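Local coordinates for hypothetical protein TM1553 (Thermotoga maritima, PDB 1VRM) that probably acts as a flavin transferase of the ApbE family, moving FMN from FAD onto a partner flavoprotein, at residues Leu49-Met52 with Lys53-Tyr57; Gly282-Met285 with Ala286-Trp290. All blocks are in the same frame, centred on the assembly; numbering follows the deposited sequence.

Contact 1 (Leu49-Met52 with Lys53-Tyr57); sequences LEDM and KRITY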
loop_
_atom_site.group_PDB
_atom_site.type_symbol
_atom_site.label_atom_id
_atom_site.label_comp_id
_atom_site.label_asym_id
_atom_site.label_seq_id
_atom_site.Cartn_x
_atom_site.Cartn_y
_atom_site.Cartn_z
ATOM N N LEU A 49 -4.966 -2.985 -16.778
ATOM C CA LEU A 49 -5.524 -4.083 -16.009
ATOM C C LEU A 49 -4.641 -5.308 -16.081
ATOM O O LEU A 49 -4.396 -6.014 -15.064
ATOM C CB LEU A 49 -6.919 -4.436 -16.507
ATOM C CG LEU A 49 -7.604 -5.508 -15.632
ATOM C CD1 LEU A 49 -7.739 -5.164 -14.133
ATOM C CD2 LEU A 49 -8.973 -5.828 -16.280
ATOM N N GLU A 50 -4.120 -5.570 -17.276
ATOM C CA GLU A 50 -3.209 -6.742 -17.409
ATOM C C GLU A 50 -2.002 -6.574 -16.486
ATOM O O GLU A 50 -1.594 -7.526 -15.816
ATOM C CB GLU A 50 -2.741 -6.905 -18.837
ATOM C CG GLU A 50 -3.881 -7.291 -19.772
ATOM C CD GLU A 50 -3.412 -7.370 -21.245
ATOM O OE1 GLU A 50 -2.203 -7.212 -21.530
ATOM O OE2 GLU A 50 -4.304 -7.567 -22.088
ATOM N N ASP A 51 -1.430 -5.381 -16.450
ATOM C CA ASP A 51 -0.251 -5.159 -15.563
ATOM C C ASP A 51 -0.629 -5.296 -14.082
ATOM O O ASP A 51 0.125 -5.856 -13.276
ATOM C CB ASP A 51 0.367 -3.821 -15.844
ATOM C CG ASP A 51 1.755 -3.704 -15.289
ATOM O OD1 ASP A 51 2.579 -4.550 -15.674
ATOM O OD2 ASP A 51 2.025 -2.756 -14.488
HETATM N N MSE A 52 -1.786 -4.769 -13.718
HETATM C CA MSE A 52 -2.239 -4.862 -12.314
HETATM C C MSE A 52 -2.401 -6.321 -11.899
HETATM O O MSE A 52 -1.994 -6.720 -10.788
HETATM C CB MSE A 52 -3.531 -4.077 -12.079
HETATM C CG MSE A 52 -3.286 -2.641 -12.186
HETATM SE SE MSE A 52 -5.092 -1.728 -12.030
HETATM C CE MSE A 52 -4.603 -0.443 -10.566
ATOM N N LYS A 53 -2.985 -7.119 -12.787
ATOM C CA LYS A 53 -3.127 -8.550 -12.527
ATOM C C LYS A 53 -1.775 -9.252 -12.501
ATOM O O LYS A 53 -1.522 -10.095 -11.624
ATOM C CB LYS A 53 -4.073 -9.201 -13.520
ATOM C CG LYS A 53 -5.511 -8.708 -13.367
ATOM C CD LYS A 53 -6.410 -9.300 -14.423
ATOM C CE LYS A 53 -7.864 -8.996 -14.100
ATOM N NZ LYS A 53 -8.170 -9.199 -12.659
ATOM N N ARG A 54 -0.893 -8.893 -13.410
ATOM C CA ARG A 54 0.443 -9.463 -13.454
ATOM C C ARG A 54 1.175 -9.267 -12.104
ATOM O O ARG A 54 1.732 -10.185 -11.531
ATOM C CB ARG A 54 1.241 -8.803 -14.555
ATOM C CG ARG A 54 2.671 -9.302 -14.678
ATOM C CD ARG A 54 3.455 -8.516 -15.693
ATOM N NE ARG A 54 3.689 -7.166 -15.241
ATOM C CZ ARG A 54 4.653 -6.849 -14.380
ATOM N NH1 ARG A 54 5.489 -7.800 -13.936
ATOM N NH2 ARG A 54 4.795 -5.600 -13.988
ATOM N N ILE A 55 1.151 -8.047 -11.617
ATOM C CA ILE A 55 1.778 -7.664 -10.338
ATOM C C ILE A 55 1.087 -8.435 -9.188
ATOM O O ILE A 55 1.727 -8.877 -8.236
ATOM C CB ILE A 55 1.691 -6.123 -10.129
ATOM C CG1 ILE A 55 2.598 -5.476 -11.140
ATOM C CG2 ILE A 55 1.914 -5.758 -8.671
ATOM C CD1 ILE A 55 2.360 -4.015 -11.247
ATOM N N THR A 56 -0.238 -8.593 -9.274
ATOM C CA THR A 56 -0.998 -9.325 -8.260
ATOM C C THR A 56 -0.414 -10.728 -8.031
ATOM O O THR A 56 -0.239 -11.154 -6.883
ATOM C CB THR A 56 -2.494 -9.453 -8.620
ATOM O OG1 THR A 56 -3.073 -8.145 -8.739
ATOM C CG2 THR A 56 -3.255 -10.176 -7.532
ATOM N N TYR A 57 -0.143 -11.420 -9.136
ATOM C CA TYR A 57 0.322 -12.808 -9.044
ATOM C C TYR A 57 1.820 -12.891 -8.790
ATOM O O TYR A 57 2.289 -13.757 -8.019
ATOM C CB TYR A 57 -0.086 -13.602 -10.276
ATOM C CG TYR A 57 -1.608 -13.601 -10.402
ATOM C CD1 TYR A 57 -2.397 -13.945 -9.300
ATOM C CD2 TYR A 57 -2.232 -13.179 -11.548
ATOM C CE1 TYR A 57 -3.784 -13.903 -9.365
ATOM C CE2 TYR A 57 -3.622 -13.140 -11.624
ATOM C CZ TYR A 57 -4.384 -13.500 -10.530
ATOM O OH TYR A 57 -5.770 -13.468 -10.592
#

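Contact 2 (Gly282-Met285 with Ala286-Trp290); sequences GFVM and AGKDW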
loop_
_atom_site.group_PDB
_atom_site.type_symbol
_atom_site.label_atom_id
_atom_site.label_comp_id
_atom_site.label_asym_id
_atom_site.label_seq_id
_atom_site.Cartn_x
_atom_site.Cartn_y
_atom_site.Cartn_z
ATOM N N GLY A 282 2.481 5.568 8.758
ATOM C CA GLY A 282 1.773 6.603 9.554
ATOM C C GLY A 282 0.683 6.007 10.417
ATOM O O GLY A 282 0.463 6.441 11.566
ATOM N N PHE A 283 -0.031 5.027 9.892
ATOM C CA PHE A 283 -1.064 4.328 10.669
ATOM C C PHE A 283 -0.447 3.712 11.944
ATOM O O PHE A 283 -0.946 3.868 13.030
ATOM C CB PHE A 283 -1.695 3.238 9.848
ATOM C CG PHE A 283 -2.911 2.615 10.503
ATOM C CD1 PHE A 283 -2.732 1.619 11.459
ATOM C CD2 PHE A 283 -4.184 3.009 10.175
ATOM C CE1 PHE A 283 -3.827 1.010 12.062
ATOM C CE2 PHE A 283 -5.293 2.425 10.792
ATOM C CZ PHE A 283 -5.100 1.418 11.728
ATOM N N VAL A 284 0.659 3.002 11.775
ATOM C CA VAL A 284 1.355 2.382 12.881
ATOM C C VAL A 284 1.920 3.406 13.863
ATOM O O VAL A 284 1.907 3.179 15.049
ATOM C CB VAL A 284 2.486 1.464 12.379
ATOM C CG1 VAL A 284 3.401 1.018 13.532
ATOM C CG2 VAL A 284 1.934 0.290 11.537
HETATM N N MSE A 285 2.476 4.505 13.369
HETATM C CA MSE A 285 3.133 5.465 14.243
HETATM C C MSE A 285 2.156 6.417 14.935
HETATM O O MSE A 285 2.488 6.977 15.987
HETATM C CB MSE A 285 4.136 6.260 13.412
HETATM C CG MSE A 285 5.300 5.411 13.002
HETATM SE SE MSE A 285 6.587 6.433 11.924
HETATM C CE MSE A 285 7.460 7.384 13.573
ATOM N N ALA A 286 1.007 6.649 14.326
ATOM C CA ALA A 286 0.097 7.722 14.815
ATOM C C ALA A 286 -0.607 7.346 16.124
ATOM O O ALA A 286 -1.103 8.216 16.850
ATOM C CB ALA A 286 -0.913 8.094 13.781
ATOM N N GLY A 287 -0.687 6.059 16.425
ATOM C CA GLY A 287 -1.287 5.660 17.684
ATOM C C GLY A 287 -0.356 5.876 18.861
ATOM O O GLY A 287 -0.785 5.761 20.004
ATOM N N LYS A 288 0.903 6.221 18.607
ATOM C CA LYS A 288 1.860 6.501 19.677
ATOM C C LYS A 288 2.091 8.014 19.895
ATOM O O LYS A 288 2.125 8.471 21.028
ATOM C CB LYS A 288 3.184 5.825 19.379
ATOM C CG LYS A 288 3.059 4.300 19.190
ATOM C CD LYS A 288 4.143 3.742 18.310
ATOM C CE LYS A 288 3.825 2.279 17.971
ATOM N NZ LYS A 288 4.819 1.733 17.043
ATOM N N ASP A 289 2.323 8.757 18.817
ATOM C CA ASP A 289 2.516 10.228 18.924
ATOM C C ASP A 289 1.987 10.861 17.635
ATOM O O ASP A 289 2.749 11.143 16.692
ATOM C CB ASP A 289 3.994 10.551 19.210
ATOM C CG ASP A 289 4.238 12.036 19.544
ATOM O OD1 ASP A 289 3.333 12.870 19.293
ATOM O OD2 ASP A 289 5.314 12.345 20.083
ATOM N N TRP A 290 0.677 11.056 17.577
ATOM C CA TRP A 290 0.064 11.585 16.374
ATOM C C TRP A 290 0.593 12.993 16.046
ATOM O O TRP A 290 0.736 13.354 14.883
ATOM C CB TRP A 290 -1.463 11.575 16.411
ATOM C CG TRP A 290 -2.155 12.531 17.335
ATOM C CD1 TRP A 290 -2.694 12.222 18.535
ATOM C CD2 TRP A 290 -2.406 13.934 17.134
ATOM N NE1 TRP A 290 -3.278 13.306 19.090
ATOM C CE2 TRP A 290 -3.122 14.386 18.273
ATOM C CE3 TRP A 290 -2.108 14.852 16.130
ATOM C CZ2 TRP A 290 -3.538 15.688 18.413
ATOM C CZ3 TRP A 290 -2.537 16.141 16.276
ATOM C CH2 TRP A 290 -3.245 16.546 17.410
HETATM O O HOH W 1 -1.154 3.110 15.750
#

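Contact 1 (Leu49-Met52 with Lys53-Tyr57)
Lys53 looks back one helical turn to Leu49. Its backbone N donates to Leu49 O, and in one of its two modelled conformers the aliphatic chain runs on past that oxygen until Lys53 CE rests against the branched end of the leucine, 3.8 Å from Leu49 CG. Arg54 supplies the polar centre. It holds Asp51 side-on, with NE at 2.9 Å and NH2 at 3.0 Å both donating to the single oxygen OD1 of Asp51. That oxygen lies close to the guanidinium plane, yet both nitrogens approach one face of the carboxylate, and the two flat groups are 32° apart. A bend at chi3 (69°) turns the guanidinium of Arg54 toward this partner. Asp51 OD2 forms a salt bridge with Arg173, and Arg54 NH1 also pairs with Glu84. Ile55 brings CD1 to 3.5 Å from Asp51 OD2, while its N bonds to Asp51 O. Putting an alanine at Asp51 would probably leave Arg54 and Arg173, whose charged ends lie close together, without the carboxylate they share, and open a gap beside Ile55 CD1. With chi1 at -60°, Thr56 OG1 sits beside its own backbone N, and the two grip Met52 O from opposite faces of its carbonyl plane, OG1 at 2.7 Å and N at 3.0 Å. Helix 41-58 presents Asp51, Met52 and Ile55 to helix 166-181, Leu49, Lys53 and Thr56 to strand 19-25, and Leu49 with Met52 to strand 28-35.

Contact 2 (Gly282-Met285 with Ala286-Trp290)
Helix 272-296 packs on the large antiparallel sheet, and here one of its i to i+4 bonds gives way to a water. The turn opens with an i to i+4 bond, short but bent, Ala286 N to Gly282 O at 2.8 Å, and Ala286 CB is pressed against the same oxygen at 3.1 Å. One residue on, the usual bond is missing: Phe283 O and Gly287 N stand 4.0 Å apart. A water fills in, hydrogen-bonded to Phe283 O at 2.8 Å and weakly to Gly287 N. Met285 O then serves two successive amides. Lys288 N reaches Met285 O at 3.2 Å from above the carbonyl plane, well off a lone pair, and Asp289 N makes a longer, weak bond that is nonetheless nearly straight (171°). Farther along, Asp289 OD1 takes the N-H of Lys292. The inner side of the turn faces the sheet, with Phe283 and Ala286 on strand 262-269 and Ala286 also on strand 303-308. The exposed Lys288 sends its chain, extended beyond CG, back alongside Val284 and pointing the same way. Lys288 NZ forms a salt bridge with Asp252; on the way there Lys288 CE passes 3.6 Å from Val284 O, and NZ ends 3.9 Å from Val284 CG1.

How the contacts relate
Contacts 1 and 2 sit on opposite sides of the chain's centre, their own centres about 31 Å apart and their nearest atoms about 21 Å apart, so neither touches the other. What joins them is the antiparallel sheet: residues 49-57 pack against strands 19-25 and 28-35 at one edge, residues 282-290 against strands 262-269 and 303-308 near the other. The first keeps regular backbone bonding and adds a salt bridge on a buried aspartate, whereas the second breaks its bonding pattern around a water. Each has a small molecule nearby, MPD hydrogen-bonded to Glu50 and an unidentified ligand about 4 Å from the side chain of Val284, both probably from the crystallisation liquor.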